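Local coordinates for protein maltose operon transcriptional repressor (Staphylococcus aureus subsp. aureus Mu50, PDB 3HCW) that probably represses transcription of the maltose operon, through a periplasmic-binding-protein-like domain that presumably senses an effector as in LacI-family regulators, at residues I116-N121 with A225-S230; G152-A157 with Y164-T169; A206-L211 with E234-P239. One frame throughout, in Å; residues are numbered along the deposited sequence.

Contact 1. Residues I116-N121 with A225-S230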
loop_
_atom_site.group_PDB
_atom_site.type_symbol
_atom_site.label_atom_id
_atom_site.label_comp_id
_atom_site.label_asym_id
_atom_site.label_seq_id
_atom_site.Cartn_x
_atom_site.Cartn_y
_atom_site.Cartn_z
ATOM N N ILE A 116 -7.319 18.544 14.305
ATOM C CA ILE A 116 -7.861 19.867 14.029
ATOM C C ILE A 116 -6.769 20.780 13.444
ATOM O O ILE A 116 -6.945 21.354 12.377
ATOM C CB ILE A 116 -8.542 20.465 15.260
ATOM C CG1 ILE A 116 -9.721 19.561 15.676
ATOM C CG2 ILE A 116 -8.985 21.884 14.963
ATOM C CD1 ILE A 116 -10.520 20.009 16.878
ATOM N N LEU A 117 -5.629 20.849 14.110
ATOM C CA LEU A 117 -4.514 21.677 13.667
ATOM C C LEU A 117 -4.003 21.236 12.295
ATOM O O LEU A 117 -3.808 22.073 11.396
ATOM C CB LEU A 117 -3.392 21.668 14.729
ATOM C CG LEU A 117 -2.130 22.516 14.546
ATOM C CD1 LEU A 117 -2.465 23.973 14.224
ATOM C CD2 LEU A 117 -1.274 22.429 15.789
ATOM N N ALA A 118 -3.859 19.921 12.109
ATOM C CA ALA A 118 -3.413 19.361 10.824
ATOM C C ALA A 118 -4.296 19.848 9.683
ATOM O O ALA A 118 -3.782 20.368 8.668
ATOM C CB ALA A 118 -3.373 17.839 10.867
ATOM N N SER A 119 -5.617 19.728 9.883
ATOM C CA SER A 119 -6.582 20.174 8.877
ATOM C C SER A 119 -6.585 21.684 8.693
ATOM O O SER A 119 -6.681 22.168 7.556
ATOM C CB SER A 119 -7.998 19.652 9.162
ATOM O OG SER A 119 -8.389 19.873 10.504
ATOM N N GLU A 120 -6.468 22.423 9.799
ATOM C CA GLU A 120 -6.386 23.870 9.747
ATOM C C GLU A 120 -5.166 24.328 8.960
ATOM O O GLU A 120 -5.270 25.261 8.187
ATOM C CB GLU A 120 -6.335 24.452 11.150
ATOM C CG GLU A 120 -7.685 24.534 11.780
ATOM C CD GLU A 120 -7.668 25.002 13.201
ATOM O OE1 GLU A 120 -6.578 25.342 13.722
ATOM O OE2 GLU A 120 -8.770 25.023 13.789
ATOM N N ASN A 121 -4.025 23.667 9.177
ATOM C CA ASN A 121 -2.811 23.924 8.416
ATOM C C ASN A 121 -3.007 23.677 6.926
ATOM O O ASN A 121 -2.566 24.478 6.097
ATOM C CB ASN A 121 -1.652 23.059 8.922
ATOM C CG ASN A 121 -1.162 23.486 10.270
ATOM O OD1 ASN A 121 -1.376 24.617 10.679
ATOM N ND2 ASN A 121 -0.502 22.574 10.983
ATOM N N ALA A 225 -5.873 18.255 -2.256
ATOM C CA ALA A 225 -5.019 17.929 -1.134
ATOM C C ALA A 225 -5.708 16.895 -0.238
ATOM O O ALA A 225 -6.926 16.714 -0.315
ATOM C CB ALA A 225 -4.684 19.193 -0.340
ATOM N N THR A 226 -4.928 16.228 0.609
ATOM C CA THR A 226 -5.448 15.190 1.492
ATOM C C THR A 226 -4.594 14.982 2.746
ATOM O O THR A 226 -3.707 15.782 3.027
ATOM C CB THR A 226 -5.628 13.848 0.733
ATOM O OG1 THR A 226 -6.256 12.884 1.593
ATOM C CG2 THR A 226 -4.302 13.322 0.215
ATOM N N PHE A 227 -4.880 13.911 3.492
ATOM C CA PHE A 227 -4.133 13.554 4.696
ATOM C C PHE A 227 -3.455 12.202 4.547
ATOM O O PHE A 227 -3.884 11.383 3.734
ATOM C CB PHE A 227 -5.050 13.513 5.921
ATOM C CG PHE A 227 -5.714 14.819 6.229
ATOM C CD1 PHE A 227 -5.206 15.657 7.223
ATOM C CD2 PHE A 227 -6.864 15.204 5.541
ATOM C CE1 PHE A 227 -5.845 16.857 7.508
ATOM C CE2 PHE A 227 -7.505 16.384 5.826
ATOM C CZ PHE A 227 -7.001 17.209 6.799
ATOM N N ASN A 228 -2.524 11.949 5.411
ATOM C CA ASN A 228 -1.560 10.952 5.177
ATOM C C ASN A 228 -0.610 10.628 4.156
ATOM O O ASN A 228 -0.733 9.679 3.458
ATOM C CB ASN A 228 -1.624 9.823 6.170
ATOM C CG ASN A 228 -2.491 8.754 5.718
ATOM O OD1 ASN A 228 -2.073 7.609 5.554
ATOM N ND2 ASN A 228 -3.730 9.100 5.504
ATOM N N ASP A 229 0.392 11.458 4.121
ATOM C CA ASP A 229 1.418 11.374 3.087
ATOM C C ASP A 229 2.112 10.025 3.102
ATOM O O ASP A 229 2.508 9.535 4.152
ATOM C CB ASP A 229 2.471 12.466 3.282
ATOM C CG ASP A 229 3.428 12.567 2.107
ATOM O OD1 ASP A 229 2.966 12.438 0.956
ATOM O OD2 ASP A 229 4.642 12.773 2.326
ATOM N N SER A 230 2.216 9.427 1.923
ATOM C CA SER A 230 3.045 8.262 1.699
ATOM C C SER A 230 3.579 8.377 0.279
ATOM O O SER A 230 3.392 9.402 -0.388
ATOM C CB SER A 230 2.217 6.982 1.840
ATOM O OG SER A 230 1.289 6.866 0.770
#
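The ring of F227 meets the helix residues A118 and S119 with its outer rim. CZ of F227 lies 3.5 Å from CB of S119, and CE1 of F227 is 4.0 Å from the carbonyl carbon of A118 and 4.3 Å from the methyl CB of A118. The carbonyl carbon of A118 and CB of S119 lie near the ring plane, and the backbone N of S119 lies in it, so the phenyl group presents its CE1–CZ edge to one turn of the helix. F227 points toward the helix, its CG beside the backbone N and opposite the carbonyl carbon (chi1 -61°), which carries the ring from the last residue of the strand to the helix. S119 offers carbon to the ring; in the conformer described its OG is near the carbonyl O of I116, at 2.8 Å, and that of N115, and which one takes the proton is not settled. The contact packs a helix through an aromatic side chain against a strand of the central sheet, in an alpha/beta domain of the periplasmic-binding-protein-like kind. It joins the start of helix 115-129 to the C-terminal end of strand 222-227. I243 of the adjacent strand 241-244 touches both A118 and F227, T277 of strand 272-280 touches A118, and R149 of helix 144-159 packs on F227.

Contact 2. Residues G152-A157 with Y164-T169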
loop_
_atom_site.group_PDB
_atom_site.type_symbol
_atom_site.label_atom_id
_atom_site.label_comp_id
_atom_site.label_asym_id
_atom_site.label_seq_id
_atom_site.Cartn_x
_atom_site.Cartn_y
_atom_site.Cartn_z
ATOM N N GLY A 152 -11.604 21.403 11.766
ATOM C CA GLY A 152 -10.495 22.286 11.413
ATOM C C GLY A 152 -10.700 22.960 10.068
ATOM O O GLY A 152 -10.292 24.104 9.861
ATOM N N PHE A 153 -11.340 22.235 9.155
ATOM C CA PHE A 153 -11.618 22.714 7.809
ATOM C C PHE A 153 -12.652 23.835 7.848
ATOM O O PHE A 153 -12.445 24.908 7.260
ATOM C CB PHE A 153 -12.126 21.537 6.959
ATOM C CG PHE A 153 -12.743 21.933 5.643
ATOM C CD1 PHE A 153 -11.942 22.177 4.533
ATOM C CD2 PHE A 153 -14.133 22.022 5.506
ATOM C CE1 PHE A 153 -12.516 22.521 3.305
ATOM C CE2 PHE A 153 -14.706 22.363 4.301
ATOM C CZ PHE A 153 -13.897 22.606 3.195
ATOM N N GLU A 154 -13.766 23.554 8.528
ATOM C CA GLU A 154 -14.874 24.482 8.697
ATOM C C GLU A 154 -14.456 25.757 9.422
ATOM O O GLU A 154 -14.987 26.827 9.144
ATOM C CB GLU A 154 -16.000 23.816 9.499
ATOM C CG GLU A 154 -16.799 22.759 8.759
ATOM C CD GLU A 154 -18.022 22.317 9.554
ATOM O OE1 GLU A 154 -17.868 21.990 10.747
ATOM O OE2 GLU A 154 -19.138 22.310 8.996
ATOM N N THR A 155 -13.535 25.633 10.376
ATOM C CA THR A 155 -13.064 26.793 11.137
ATOM C C THR A 155 -12.219 27.751 10.296
ATOM O O THR A 155 -12.459 28.951 10.343
ATOM C CB THR A 155 -12.318 26.383 12.421
ATOM O OG1 THR A 155 -13.214 25.688 13.292
ATOM C CG2 THR A 155 -11.801 27.601 13.160
ATOM N N VAL A 156 -11.269 27.239 9.508
ATOM C CA VAL A 156 -10.437 28.119 8.662
ATOM C C VAL A 156 -11.263 28.724 7.522
ATOM O O VAL A 156 -11.127 29.910 7.196
ATOM C CB VAL A 156 -9.173 27.406 8.133
ATOM C CG1 VAL A 156 -8.447 28.244 7.097
ATOM C CG2 VAL A 156 -8.243 27.140 9.263
ATOM N N ALA A 157 -12.159 27.915 6.968
ATOM C CA ALA A 157 -13.087 28.373 5.947
ATOM C C ALA A 157 -14.016 29.472 6.457
ATOM O O ALA A 157 -14.272 30.435 5.738
ATOM C CB ALA A 157 -13.883 27.209 5.382
ATOM N N TYR A 164 -18.157 26.906 1.508
ATOM C CA TYR A 164 -17.702 25.529 1.569
ATOM C C TYR A 164 -18.861 24.550 1.660
ATOM O O TYR A 164 -19.957 24.920 2.085
ATOM C CB TYR A 164 -16.735 25.319 2.740
ATOM C CG TYR A 164 -17.347 25.423 4.126
ATOM C CD1 TYR A 164 -17.910 24.301 4.756
ATOM C CD2 TYR A 164 -17.344 26.630 4.820
ATOM C CE1 TYR A 164 -18.464 24.391 6.025
ATOM C CE2 TYR A 164 -17.892 26.729 6.103
ATOM C CZ TYR A 164 -18.446 25.605 6.698
ATOM O OH TYR A 164 -18.985 25.691 7.967
ATOM N N GLN A 165 -18.584 23.301 1.284
ATOM C CA GLN A 165 -19.511 22.198 1.463
ATOM C C GLN A 165 -18.799 20.929 1.970
ATOM O O GLN A 165 -17.596 20.764 1.773
ATOM C CB GLN A 165 -20.252 21.930 0.156
ATOM C CG GLN A 165 -19.376 21.438 -0.973
ATOM C CD GLN A 165 -20.156 21.069 -2.204
ATOM O OE1 GLN A 165 -20.026 21.713 -3.247
ATOM N NE2 GLN A 165 -20.975 20.027 -2.102
ATOM N N ILE A 166 -19.551 20.057 2.642
ATOM C CA ILE A 166 -19.060 18.752 3.109
ATOM C C ILE A 166 -19.810 17.686 2.316
ATOM O O ILE A 166 -21.039 17.750 2.172
ATOM C CB ILE A 166 -19.313 18.520 4.651
ATOM C CG1 ILE A 166 -18.849 19.706 5.524
ATOM C CG2 ILE A 166 -18.692 17.205 5.141
ATOM C CD1 ILE A 166 -17.342 19.999 5.498
ATOM N N ILE A 167 -19.070 16.727 1.773
ATOM C CA ILE A 167 -19.660 15.584 1.088
ATOM C C ILE A 167 -19.222 14.326 1.822
ATOM O O ILE A 167 -18.026 14.098 2.014
ATOM C CB ILE A 167 -19.214 15.487 -0.394
ATOM C CG1 ILE A 167 -19.703 16.699 -1.195
ATOM C CG2 ILE A 167 -19.681 14.157 -1.032
ATOM C CD1 ILE A 167 -19.097 16.804 -2.586
ATOM N N GLU A 168 -20.198 13.531 2.249
ATOM C CA GLU A 168 -19.931 12.228 2.828
ATOM C C GLU A 168 -20.247 11.165 1.784
ATOM O O GLU A 168 -21.326 11.153 1.191
ATOM C CB GLU A 168 -20.774 12.018 4.074
ATOM C CG GLU A 168 -20.254 10.937 4.991
ATOM C CD GLU A 168 -21.220 10.643 6.116
ATOM O OE1 GLU A 168 -22.359 10.212 5.826
ATOM O OE2 GLU A 168 -20.840 10.838 7.290
ATOM N N THR A 169 -19.296 10.275 1.549
ATOM C CA THR A 169 -19.433 9.319 0.467
ATOM C C THR A 169 -18.835 7.982 0.841
ATOM O O THR A 169 -17.979 7.908 1.727
ATOM C CB THR A 169 -18.784 9.857 -0.838
ATOM O OG1 THR A 169 -18.936 8.899 -1.895
ATOM C CG2 THR A 169 -17.307 10.157 -0.626
#
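Y164, E154 and F153 bury the most surface here, with the tyrosine ring at the centre. F153 turns an edge toward the face of Y164 in an offset edge-to-face pair, the centroids 5.7 Å apart and the planes at 85°. The closest atoms of the two rings are CE2 of F153 and CD1 of Y164, at 3.8 Å. F153 reaches this place because its CG stands opposite the backbone N (chi1 167°), which swings the ring across to the strand, where CE2 of F153 also meets the end of I166, 3.7 Å from its CD1. The tyrosine ring in turn leans out from the strand with CG lodged between its backbone N and carbonyl carbon, bringing its length alongside the helix. Toward the phenolic end it is crossed at about a right angle by E154: CG of E154 packs 3.6 Å from CE1 of Y164, and OE2 of E154 comes within 3.5 Å of the hydroxyl OH of Y164. A157 meets the CD2 half of the same ring, its CB 3.6 Å from CD2 of Y164. Helix and strand run nearly antiparallel, at 168°, as the helix and second strand of a beta-alpha-beta unit; F136 and L134 of its first strand, 133-139, also touch F153. The chemistry is therefore mainly aromatic and aliphatic, with polar groups gathered at the phenolic end, where the E154 carboxylate may make the hydroxyl's surroundings more negative.

Contact 3. Residues A206-L211 with E234-P239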
loop_
_atom_site.group_PDB
_atom_site.type_symbol
_atom_site.label_atom_id
_atom_site.label_comp_id
_atom_site.label_asym_id
_atom_site.label_seq_id
_atom_site.Cartn_x
_atom_site.Cartn_y
_atom_site.Cartn_z
ATOM N N ALA A 206 -9.337 7.548 -5.188
ATOM C CA ALA A 206 -10.575 7.261 -5.914
ATOM C C ALA A 206 -11.137 8.553 -6.502
ATOM O O ALA A 206 -11.626 8.551 -7.624
ATOM C CB ALA A 206 -11.604 6.600 -4.996
ATOM N N ILE A 207 -11.069 9.642 -5.728
ATOM C CA ILE A 207 -11.500 10.961 -6.191
ATOM C C ILE A 207 -10.725 11.396 -7.452
ATOM O O ILE A 207 -11.335 11.814 -8.428
ATOM C CB ILE A 207 -11.353 12.073 -5.093
ATOM C CG1 ILE A 207 -11.906 11.643 -3.720
ATOM C CG2 ILE A 207 -11.992 13.389 -5.556
ATOM C CD1 ILE A 207 -13.412 11.411 -3.650
ATOM N N LEU A 208 -9.394 11.289 -7.422
ATOM C CA LEU A 208 -8.546 11.700 -8.550
ATOM C C LEU A 208 -8.879 10.908 -9.809
ATOM O O LEU A 208 -8.834 11.445 -10.911
ATOM C CB LEU A 208 -7.050 11.556 -8.210
ATOM C CG LEU A 208 -6.554 12.305 -6.967
ATOM C CD1 LEU A 208 -5.130 11.926 -6.590
ATOM C CD2 LEU A 208 -6.701 13.800 -7.106
ATOM N N SER A 209 -9.246 9.638 -9.620
ATOM C CA SER A 209 -9.602 8.742 -10.714
ATOM C C SER A 209 -10.878 9.203 -11.401
ATOM O O SER A 209 -10.953 9.215 -12.632
ATOM C CB SER A 209 -9.758 7.317 -10.192
ATOM O OG SER A 209 -9.905 6.402 -11.266
ATOM N N VAL A 210 -11.862 9.614 -10.601
ATOM C CA VAL A 210 -13.125 10.113 -11.127
ATOM C C VAL A 210 -12.899 11.474 -11.801
ATOM O O VAL A 210 -13.403 11.722 -12.896
ATOM C CB VAL A 210 -14.220 10.140 -10.014
ATOM C CG1 VAL A 210 -15.402 11.015 -10.400
ATOM C CG2 VAL A 210 -14.695 8.698 -9.695
ATOM N N LEU A 211 -12.089 12.321 -11.165
ATOM C CA LEU A 211 -11.705 13.630 -11.724
ATOM C C LEU A 211 -10.980 13.492 -13.070
ATOM O O LEU A 211 -11.178 14.311 -13.965
ATOM C CB LEU A 211 -10.854 14.430 -10.717
ATOM C CG LEU A 211 -11.455 15.454 -9.753
ATOM C CD1 LEU A 211 -12.908 15.187 -9.351
ATOM C CD2 LEU A 211 -10.581 15.610 -8.526
ATOM N N GLU A 234 2.680 11.014 -3.235
ATOM C CA GLU A 234 3.856 11.483 -3.957
ATOM C C GLU A 234 3.817 11.161 -5.458
ATOM O O GLU A 234 4.210 11.978 -6.279
ATOM C CB GLU A 234 5.121 10.881 -3.336
ATOM C CG GLU A 234 6.416 11.499 -3.863
ATOM C CD GLU A 234 7.672 10.970 -3.180
ATOM O OE1 GLU A 234 8.727 10.967 -3.844
ATOM O OE2 GLU A 234 7.613 10.571 -1.992
ATOM N N ILE A 235 3.343 9.970 -5.813
ATOM C CA ILE A 235 3.303 9.573 -7.224
ATOM C C ILE A 235 1.871 9.426 -7.760
ATOM O O ILE A 235 1.636 8.724 -8.744
ATOM C CB ILE A 235 4.187 8.322 -7.532
ATOM C CG1 ILE A 235 3.690 7.084 -6.771
ATOM C CG2 ILE A 235 5.672 8.618 -7.210
ATOM C CD1 ILE A 235 4.158 5.768 -7.359
ATOM N N ALA A 236 0.930 10.124 -7.120
ATOM C CA ALA A 236 -0.436 10.260 -7.638
ATOM C C ALA A 236 -0.429 11.128 -8.894
ATOM O O ALA A 236 0.587 11.729 -9.226
ATOM C CB ALA A 236 -1.353 10.865 -6.582
ATOM N N SER A 237 -1.565 11.180 -9.582
ATOM C CA SER A 237 -1.740 11.980 -10.779
ATOM C C SER A 237 -2.707 13.130 -10.477
ATOM O O SER A 237 -3.922 12.907 -10.426
ATOM C CB SER A 237 -2.293 11.119 -11.929
ATOM O OG SER A 237 -1.386 10.071 -12.279
ATOM N N PRO A 238 -2.177 14.356 -10.236
ATOM C CA PRO A 238 -0.772 14.784 -10.085
ATOM C C PRO A 238 -0.266 14.577 -8.645
ATOM O O PRO A 238 -1.079 14.295 -7.765
ATOM C CB PRO A 238 -0.847 16.284 -10.383
ATOM C CG PRO A 238 -2.170 16.685 -9.817
ATOM C CD PRO A 238 -3.102 15.497 -10.094
ATOM N N PRO A 239 1.069 14.685 -8.402
ATOM C CA PRO A 239 1.549 14.605 -7.020
ATOM C C PRO A 239 0.751 15.478 -6.057
ATOM O O PRO A 239 0.437 16.627 -6.370
ATOM C CB PRO A 239 2.986 15.097 -7.132
ATOM C CG PRO A 239 3.410 14.546 -8.456
ATOM C CD PRO A 239 2.200 14.825 -9.338
HETATM O O HOH W 1 -6.554 12.926 -11.602
#
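L208 supplies the apolar part of this contact, extending from helix 201-213 toward the loop that follows helix 231-234. Its CD1 methyl meets the CB methyl of A236 at 3.9 Å, and both side chains point at the opposite segment. CG of L208 lies beside its backbone N, opposite the carbonyl carbon (chi1 -56°), and the branch ending in CD1 continues outward from there to reach the alanine. The leucine also brushes the backbone of the loop: its CB is 4.1 Å from the carbonyl O of S237, and CD1 of L208 is equally far from that oxygen.

The polar part runs through one water molecule, which donates to a carbonyl on each side. It lies 2.8 Å from O of L208 and 2.9 Å from O of S237, so two acceptors that could not bond each other directly are joined by a shared donor. The S237 carbonyl belongs to the peptide before P238, which is cis; the chain turns sharply there on its way to strand 241-244.

A third set of interactions comes from the second subunit. S209 OG bonds to the carbonyl O of A236 in the second subunit, and the reciprocal bond links A236 O here to S209 OG of that subunit, while P238 packs on Y212 of the second subunit and I235 on its L205, which places the helix and loop at the dimer interface.

Within the chain, then, the two segments are held by a small methyl contact and a water bridge between main-chain oxygens. Because the water contacts backbone atoms alone in these segments, this polar link probably depends on the path of the chain more than on side-chain identity.

Contacts 1 and 2 have centres 13 Å apart and meet directly: CG of E120 lies 3.3 Å from the carbonyl O of G152, so helices 115-129 and 144-159 pack together while each contact also reaches the same sheet. Along the chain contact 2 is nested inside the loop closed by contact 1. Contact 3 is about 16 Å from contact 1, centre to centre, and the two alternate in sequence. Contacts 2 and 3 are about 20 Å apart between centres, nearest atoms about 5 Å apart. A bound glycerol, probably from the crystallisation liquor, lies about 5 Å from the F227 side chain in contact 1; contact 3 lies at the subunit interface, which contact 1 reaches only through S230.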